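Local coordinates for phenylalanine-4-hydroxylase (Colwellia psychrerythraea, PDB 2V28), which probably hydroxylates L-phenylalanine to L-tyrosine, using tetrahydrobiopterin, molecular oxygen and an iron ion, as the first step of phenylalanine breakdown, at residues A[5-10]-A[106-111]; A[102-107]-A[118-123]; A[220-225]-A[258-263]. All coordinates share one frame; numbering follows the deposited sequence.

Contact 1. Residues A[5-10]-A[106-111]; sequences TKYVSK and IRSREE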
# COMPACT_ATOMS: atom_id res chain seq x y z
N THR A 5 -13.08 13.23 2.40
CA THR A 5 -13.91 14.39 2.74
C THR A 5 -13.02 15.65 2.82
O THR A 5 -11.88 15.57 3.29
CB THR A 5 -14.63 14.18 4.12
OG1 THR A 5 -15.19 12.86 4.19
CG2 THR A 5 -15.74 15.21 4.33
N LYS A 6 -13.52 16.79 2.35
CA LYS A 6 -12.78 18.04 2.54
C LYS A 6 -13.14 18.69 3.90
O LYS A 6 -14.29 19.03 4.18
CB LYS A 6 -12.97 19.01 1.38
CG LYS A 6 -12.10 20.28 1.49
CE LYS A 6 -10.79 24.53 0.56
NZ LYS A 6 -12.10 23.82 1.52
N TYR A 7 -12.11 18.84 4.73
CA TYR A 7 -12.30 19.33 6.07
C TYR A 7 -11.89 20.80 6.19
O TYR A 7 -11.01 21.28 5.47
CB TYR A 7 -11.52 18.45 7.03
CG TYR A 7 -12.06 17.03 7.14
CD1 TYR A 7 -11.39 15.95 6.56
CD2 TYR A 7 -13.24 16.77 7.85
CE1 TYR A 7 -11.89 14.64 6.69
CE2 TYR A 7 -13.74 15.50 7.98
CZ TYR A 7 -13.08 14.43 7.40
OH TYR A 7 -13.61 13.17 7.55
N VAL A 8 -12.56 21.50 7.09
CA VAL A 8 -12.31 22.92 7.34
C VAL A 8 -12.18 23.14 8.84
O VAL A 8 -12.97 22.63 9.63
CB VAL A 8 -13.48 23.80 6.80
CG1 VAL A 8 -13.08 25.27 6.80
CG2 VAL A 8 -13.91 23.37 5.40
N SER A 9 -11.17 23.90 9.23
CA SER A 9 -11.02 24.29 10.63
C SER A 9 -12.19 25.14 11.10
O SER A 9 -12.62 26.06 10.40
CB SER A 9 -9.71 25.06 10.83
OG SER A 9 -8.62 24.17 10.90
N LYS A 10 -12.70 24.81 12.29
CA LYS A 10 -13.71 25.63 12.95
C LYS A 10 -13.11 26.95 13.39
O LYS A 10 -11.95 27.00 13.82
CB LYS A 10 -14.32 24.89 14.15
CG LYS A 10 -15.06 23.63 13.74
CD LYS A 10 -15.95 23.11 14.84
CE LYS A 10 -16.86 22.05 14.31
N ILE A 106 -12.84 17.54 13.40
CA ILE A 106 -12.85 16.11 13.67
C ILE A 106 -13.44 15.36 12.46
O ILE A 106 -14.28 15.89 11.71
CB ILE A 106 -13.60 15.78 14.99
CG1 ILE A 106 -13.26 14.37 15.51
CG2 ILE A 106 -15.11 15.97 14.82
CD1 ILE A 106 -13.12 14.27 17.01
N ARG A 107 -12.97 14.14 12.27
CA ARG A 107 -13.33 13.32 11.12
C ARG A 107 -14.83 13.01 11.11
O ARG A 107 -15.47 13.10 12.13
CB ARG A 107 -12.54 12.02 11.16
CG ARG A 107 -12.90 11.12 12.35
CD ARG A 107 -11.92 9.98 12.51
NE ARG A 107 -10.63 10.47 12.98
CZ ARG A 107 -9.63 9.69 13.38
NH1 ARG A 107 -9.75 8.38 13.37
NH2 ARG A 107 -8.50 10.24 13.77
N SER A 108 -15.37 12.65 9.95
CA SER A 108 -16.77 12.22 9.83
C SER A 108 -16.93 10.82 10.40
O SER A 108 -15.94 10.12 10.54
CB SER A 108 -17.17 12.20 8.36
OG SER A 108 -16.28 11.38 7.61
N ARG A 109 -18.16 10.40 10.72
CA ARG A 109 -18.41 9.00 11.07
C ARG A 109 -17.87 8.05 10.02
O ARG A 109 -17.28 7.02 10.36
CB ARG A 109 -19.90 8.69 11.21
CG ARG A 109 -20.59 9.32 12.38
CD ARG A 109 -20.42 8.51 13.64
NE ARG A 109 -20.96 9.27 14.76
CZ ARG A 109 -20.97 8.87 16.02
NH1 ARG A 109 -20.45 7.69 16.35
NH2 ARG A 109 -21.50 9.66 16.95
N GLU A 110 -18.07 8.40 8.75
CA GLU A 110 -17.70 7.50 7.67
C GLU A 110 -16.19 7.32 7.58
O GLU A 110 -15.72 6.27 7.14
CB GLU A 110 -18.25 7.98 6.33
CG GLU A 110 -18.35 6.87 5.29
CD GLU A 110 -18.16 7.35 3.86
OE1 GLU A 110 -17.98 8.57 3.65
OE2 GLU A 110 -18.16 6.49 2.95
N GLU A 111 -15.44 8.34 7.99
CA GLU A 111 -13.99 8.25 7.99
C GLU A 111 -13.42 7.95 9.39
O GLU A 111 -12.26 8.27 9.68
CB GLU A 111 -13.36 9.50 7.35
CG GLU A 111 -13.60 9.58 5.85
CD GLU A 111 -12.80 10.68 5.16
OE1 GLU A 111 -12.24 10.42 4.08
OE2 GLU A 111 -12.71 11.80 5.69
O HOH W 1 -10.38 12.33 3.79
O HOH W 2 -17.31 11.62 5.10

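Contact 2. Residues A[102-107]-A[118-123]; sequences VATFIR and PDIFHE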
# COMPACT_ATOMS: atom_id res chain seq x y z
N VAL A 102 -2.46 22.83 15.16
CA VAL A 102 -3.61 21.96 15.26
C VAL A 102 -4.75 22.52 14.39
O VAL A 102 -5.20 23.66 14.59
CB VAL A 102 -4.10 21.78 16.71
CG1 VAL A 102 -5.35 20.86 16.72
CG2 VAL A 102 -2.97 21.21 17.59
N ALA A 103 -5.18 21.70 13.44
CA ALA A 103 -6.37 22.02 12.66
C ALA A 103 -7.55 21.64 13.54
O ALA A 103 -7.59 20.56 14.12
CB ALA A 103 -6.39 21.23 11.35
N THR A 104 -8.51 22.55 13.65
CA THR A 104 -9.64 22.33 14.53
C THR A 104 -10.88 21.76 13.81
O THR A 104 -11.87 22.45 13.53
CB THR A 104 -9.94 23.61 15.30
OG1 THR A 104 -10.27 24.63 14.36
CG2 THR A 104 -8.72 24.03 16.10
N PHE A 105 -10.79 20.48 13.50
CA PHE A 105 -11.90 19.73 12.98
C PHE A 105 -11.75 18.29 13.47
O PHE A 105 -10.66 17.90 13.88
CB PHE A 105 -11.95 19.80 11.42
CG PHE A 105 -10.86 19.02 10.71
CD1 PHE A 105 -9.66 19.64 10.34
CD2 PHE A 105 -11.04 17.67 10.37
CE1 PHE A 105 -8.65 18.93 9.68
CE2 PHE A 105 -10.04 16.96 9.72
CZ PHE A 105 -8.84 17.59 9.36
N ILE A 106 -12.84 17.54 13.40
CA ILE A 106 -12.85 16.11 13.67
C ILE A 106 -13.44 15.36 12.46
O ILE A 106 -14.28 15.89 11.71
CB ILE A 106 -13.60 15.78 14.99
CG1 ILE A 106 -13.26 14.37 15.51
CG2 ILE A 106 -15.11 15.97 14.82
CD1 ILE A 106 -13.12 14.27 17.01
N ARG A 107 -12.97 14.14 12.27
CA ARG A 107 -13.33 13.32 11.12
C ARG A 107 -14.83 13.01 11.11
O ARG A 107 -15.47 13.10 12.13
CB ARG A 107 -12.54 12.02 11.16
CG ARG A 107 -12.90 11.12 12.35
CD ARG A 107 -11.92 9.98 12.51
NE ARG A 107 -10.63 10.47 12.98
CZ ARG A 107 -9.63 9.69 13.38
NH1 ARG A 107 -9.75 8.38 13.37
NH2 ARG A 107 -8.50 10.24 13.77
N PRO A 118 -4.68 14.79 9.20
CA PRO A 118 -4.69 14.78 10.68
C PRO A 118 -5.81 15.64 11.29
O PRO A 118 -5.75 16.87 11.24
CB PRO A 118 -3.31 15.36 11.04
CG PRO A 118 -2.83 16.08 9.82
CD PRO A 118 -3.43 15.34 8.64
N ASP A 119 -6.82 15.00 11.87
CA ASP A 119 -7.87 15.75 12.55
C ASP A 119 -7.45 16.04 14.00
O ASP A 119 -6.32 15.69 14.41
CB ASP A 119 -9.24 15.06 12.43
CG ASP A 119 -9.36 13.82 13.32
OD1 ASP A 119 -10.47 13.28 13.45
OD2 ASP A 119 -8.34 13.39 13.89
N ILE A 120 -8.34 16.65 14.77
CA ILE A 120 -8.04 17.03 16.16
C ILE A 120 -7.74 15.82 17.07
O ILE A 120 -6.93 15.93 18.01
CB ILE A 120 -9.14 17.95 16.73
CG1 ILE A 120 -8.62 18.76 17.93
CG2 ILE A 120 -10.44 17.14 17.06
CD1 ILE A 120 -9.19 20.14 18.02
N PHE A 121 -8.36 14.67 16.81
CA PHE A 121 -8.01 13.50 17.63
C PHE A 121 -6.61 13.03 17.29
O PHE A 121 -5.81 12.82 18.19
CB PHE A 121 -9.03 12.38 17.53
CG PHE A 121 -8.68 11.17 18.35
CD1 PHE A 121 -9.05 11.08 19.70
CD2 PHE A 121 -7.97 10.11 17.77
CE1 PHE A 121 -8.71 9.95 20.45
CE2 PHE A 121 -7.63 8.98 18.51
CZ PHE A 121 -7.99 8.91 19.85
N HIS A 122 -6.30 12.92 15.99
CA HIS A 122 -4.93 12.58 15.55
C HIS A 122 -3.87 13.51 16.22
O HIS A 122 -2.87 13.07 16.81
CB HIS A 122 -4.87 12.68 14.01
CG HIS A 122 -3.52 12.40 13.43
ND1 HIS A 122 -3.12 11.13 13.07
CD2 HIS A 122 -2.48 13.21 13.17
CE1 HIS A 122 -1.88 11.18 12.61
NE2 HIS A 122 -1.46 12.43 12.67
N GLU A 123 -4.13 14.82 16.14
CA GLU A 123 -3.22 15.82 16.66
C GLU A 123 -3.06 15.80 18.17
O GLU A 123 -1.95 15.73 18.64
CB GLU A 123 -3.64 17.22 16.23
CG GLU A 123 -3.71 17.39 14.74
CD GLU A 123 -2.37 17.38 14.06
OE1 GLU A 123 -1.40 16.74 14.55
OE2 GLU A 123 -2.30 18.00 12.99

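Contact 3. Residues A[220-225]-A[258-263]; sequences MQPIYY and EAKFPV. With SO4 (sulfate ion), chain C.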
# COMPACT_ATOMS: atom_id res chain seq x y z
N MET A 220 0.90 0.20 4.12
CA MET A 220 1.35 -0.34 5.37
C MET A 220 2.87 -0.35 5.35
O MET A 220 3.48 -0.86 4.42
CB MET A 220 0.79 -1.77 5.61
CG MET A 220 -0.76 -1.90 5.52
SD MET A 220 -1.66 -0.69 6.49
CE MET A 220 -1.33 -1.24 8.15
N GLN A 221 3.47 0.21 6.39
CA GLN A 221 4.91 0.46 6.38
C GLN A 221 5.74 -0.82 6.46
O GLN A 221 5.56 -1.59 7.39
CB GLN A 221 5.26 1.37 7.56
CG GLN A 221 4.69 2.75 7.47
CD GLN A 221 5.00 3.43 6.18
OE1 GLN A 221 6.16 3.77 5.94
NE2 GLN A 221 3.98 3.63 5.33
N PRO A 222 6.66 -1.06 5.48
CA PRO A 222 7.48 -2.25 5.56
C PRO A 222 8.63 -2.14 6.52
O PRO A 222 9.22 -3.17 6.88
CB PRO A 222 8.01 -2.44 4.13
CG PRO A 222 7.93 -1.11 3.51
CD PRO A 222 6.92 -0.30 4.24
N ILE A 223 8.96 -0.91 6.93
CA ILE A 223 10.08 -0.70 7.81
C ILE A 223 9.72 0.26 8.91
O ILE A 223 9.05 1.29 8.68
CB ILE A 223 11.35 -0.14 7.09
CG1 ILE A 223 11.82 -1.03 5.95
CG2 ILE A 223 12.50 0.09 8.10
CD1 ILE A 223 12.73 -0.29 4.91
N TYR A 224 10.17 -0.05 10.12
CA TYR A 224 10.09 0.91 11.21
C TYR A 224 11.46 0.99 11.85
O TYR A 224 12.24 0.05 11.74
CB TYR A 224 9.10 0.46 12.28
CG TYR A 224 7.62 0.43 11.89
CD1 TYR A 224 7.11 -0.61 11.10
CD2 TYR A 224 6.74 1.39 12.35
CE1 TYR A 224 5.78 -0.67 10.80
CE2 TYR A 224 5.37 1.34 12.04
CZ TYR A 224 4.91 0.32 11.25
OH TYR A 224 3.59 0.21 10.91
N TYR A 225 11.72 2.09 12.56
CA TYR A 225 12.97 2.24 13.28
C TYR A 225 12.75 2.39 14.77
O TYR A 225 11.85 3.10 15.21
CB TYR A 225 13.77 3.45 12.74
CG TYR A 225 14.35 3.21 11.39
CD1 TYR A 225 13.63 3.49 10.22
CD2 TYR A 225 15.65 2.68 11.27
CE1 TYR A 225 14.18 3.25 8.98
CE2 TYR A 225 16.18 2.43 10.04
CZ TYR A 225 15.46 2.72 8.91
OH TYR A 225 16.04 2.46 7.69
N GLU A 258 17.86 0.88 -1.56
CA GLU A 258 16.96 0.32 -2.52
C GLU A 258 15.61 0.16 -1.79
O GLU A 258 15.57 -0.32 -0.67
CB GLU A 258 17.48 -1.04 -3.02
CG GLU A 258 16.51 -1.67 -4.02
CD GLU A 258 16.80 -3.12 -4.36
OE1 GLU A 258 17.64 -3.76 -3.69
OE2 GLU A 258 16.16 -3.63 -5.30
N ALA A 259 14.53 0.62 -2.43
CA ALA A 259 13.20 0.53 -1.83
C ALA A 259 12.72 -0.90 -1.62
O ALA A 259 13.03 -1.79 -2.42
CB ALA A 259 12.21 1.29 -2.64
N LYS A 260 11.94 -1.09 -0.55
CA LYS A 260 11.21 -2.33 -0.31
C LYS A 260 10.17 -2.49 -1.40
O LYS A 260 9.69 -1.51 -1.95
CB LYS A 260 10.53 -2.30 1.05
CG LYS A 260 11.48 -2.16 2.21
CD LYS A 260 12.45 -3.32 2.26
CE LYS A 260 12.57 -3.84 3.67
NZ LYS A 260 13.09 -5.24 3.72
N PHE A 261 9.83 -3.73 -1.71
CA PHE A 261 8.93 -4.04 -2.82
C PHE A 261 7.60 -3.24 -2.79
O PHE A 261 7.19 -2.68 -3.81
CB PHE A 261 8.71 -5.56 -2.93
CG PHE A 261 7.82 -5.94 -4.06
CD1 PHE A 261 8.29 -5.88 -5.37
CD2 PHE A 261 6.48 -6.26 -3.83
CE1 PHE A 261 7.44 -6.18 -6.45
CE2 PHE A 261 5.63 -6.55 -4.89
CZ PHE A 261 6.11 -6.51 -6.20
N PRO A 262 6.94 -3.14 -1.60
CA PRO A 262 5.69 -2.38 -1.47
C PRO A 262 5.84 -0.90 -1.82
O PRO A 262 4.89 -0.30 -2.33
CB PRO A 262 5.35 -2.52 0.00
CG PRO A 262 6.01 -3.81 0.42
CD PRO A 262 7.30 -3.77 -0.31
N VAL A 263 7.01 -0.34 -1.54
CA VAL A 263 7.33 1.05 -1.89
C VAL A 263 7.47 1.20 -3.41
O VAL A 263 6.95 2.15 -3.98
CB VAL A 263 8.61 1.57 -1.19
CG1 VAL A 263 8.98 2.97 -1.69
CG2 VAL A 263 8.43 1.57 0.34
S SO4 C . 22.14 0.13 -0.16
O1 SO4 C . 20.83 -0.42 -0.52
O2 SO4 C . 23.17 -0.88 -0.39
O3 SO4 C . 22.40 1.27 -1.04
O4 SO4 C . 22.22 0.56 1.23

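Contact 1. Residues A[5-10]-A[106-111]
Y7 reaches across from the N-terminal loop and places its hydroxyl among polar groups of 106-111. Its OH donates to the carboxylate of E111, a very short bond with Y7 OH 2.5 Å from E111 OE2. The same OH accepts from the backbone of S108: S108 N to Y7 OH is 3.0 Å, nearly straight at 167°. Both partners lie at the ring edge, near its plane. S108 OG is 3.2 Å from Y7 OH and may donate to it, but a second acceptor competes for its proton. S108 OG sits between its backbone N and carbonyl carbon (chi1 55°), where it also accepts from E111 N, an ST motif. T5 CG2 lies over one face of the Y7 ring, offset toward the rim. T5 OG1 is weakly bonded to E111 OE2 at 3.1 Å, with the proton again not settled. Water 2 joins T5 OG1 (2.6 Å) to S108 OG (2.7 Å). Water 1 accepts from T5 N and donates to E111 OE1, 2.7 Å away. F105 stacks on the Y7 ring, and L115 and E117 also touch it. R107 approaches Y7 OH with CA and CB; its guanidinium pairs with D119. With a phenylalanine in place of Y7, S108 N would probably lose its acceptor and E111 OE2 the donor of its very short bond. E111 OE2 thus accepts a hydrogen bond from Y7 OH, and E111 OE1 one from water 1. This is consistent with an ionised glutamate that fastens the N-terminal loop to the loop before helix 120-127 by polar bonds.

Contact 2. Residues A[102-107]-A[118-123]
D119 OD1 is held twice by one arginine. It accepts from R107 N at 2.9 Å, through its anti lone pair, and D119 OD1 is also 2.9 Å from R107 NE. The other oxygen has two donors as well. D119 OD2 takes a nearly straight bond from R107 NH2 at 3.2 Å, and H122 N lies 3.0 Å from D119 OD2, close to the line of its C-O bond. The guanidinium thus forms a side-on salt bridge, through NE and NH2, one to each oxygen. The two groups are not coplanar: their planes are 35° apart, and both side-chain nitrogens come from above the carboxylate plane. A chi1 of 73° on D119 sets the carboxylate back over the start of the helix, within reach of H122 N. D119 is thus the N-cap of helix 120-127, and the H122 bond is the capping bond. This helix carries the iron ligands H122 and H127; with E167 they form the two-histidine, one-carboxylate site of the aromatic amino acid hydroxylases. The iron is absent from this chain. R107 NH1 is used elsewhere, by M112 O. The backbone adds a bond from I120 N to F105 O, 2.8 Å. Beside it, D119 CA sits over one face of the F105 ring, a CH-pi contact 4.1 Å from D119 CA to the ring centroid. I120 fills the apolar side: its CG2 is 3.9 Å from I106 CD1, and its CG1 is 4.1 Å from V102 CG1. V102 CG1 lies as near to CB of E123, one helical turn further on.

Contact 3. Residues A[220-225]-A[258-263]
K260 lies against P222 and I223 along nearly its whole side chain. Its CB meets the proline ring, with K260 CB 3.8 Å from P222 CG. One bond further, K260 CG is 3.5 Å from I223 CD1. CD stays beside the same methyl. K260 CE comes to I223 CG1 at 3.7 Å. The chain is bent at chi2 (-61°) and again at chi3, and it crosses the isoleucine at about a right angle. At the tip, NZ forms a salt bridge with D201. I223 opens strand 223-227, which runs parallel to strand 201-204 in the mixed sheet. K260 passes the I223 side chain to reach D201, the first residue of the neighbouring strand. K260 is also the N-cap residue of helix 261-265, near the C-terminus. The helix adds two apolar contacts to the proline ring: P222 CG lies 4.2 Å from V263 CG2, and P222 CB lies 4.4 Å from P262 CG. The second subunit comes close here: M220 packs on F261 of that subunit, and P262 on its M220. At the start of 258-263, E258 N bonds weakly, at 3.4 Å, to O1 of a sulfate probably from the crystallisation liquor, which R212 also binds.

Contacts 1 and 2 are neighbours, with centres about 8 Å apart, and they share I106 and R107. They also touch directly: K10 N is 2.8 Å from T104 O, probably a hydrogen bond. Together they join the N-terminal loop, strand 99-103 and the loop after it, and the start of helix 120-127. Contact 3 is separate. Its centre lies about 29 Å from that of contact 1 and about 27 Å from that of contact 2. It comes later in the chain and ties the four-stranded mixed sheet to the C-terminal helix 261-265. Contact 2 holds the iron ligand H122, and contact 1 approaches the site through the shared R107; contact 3 lies beside the second subunit.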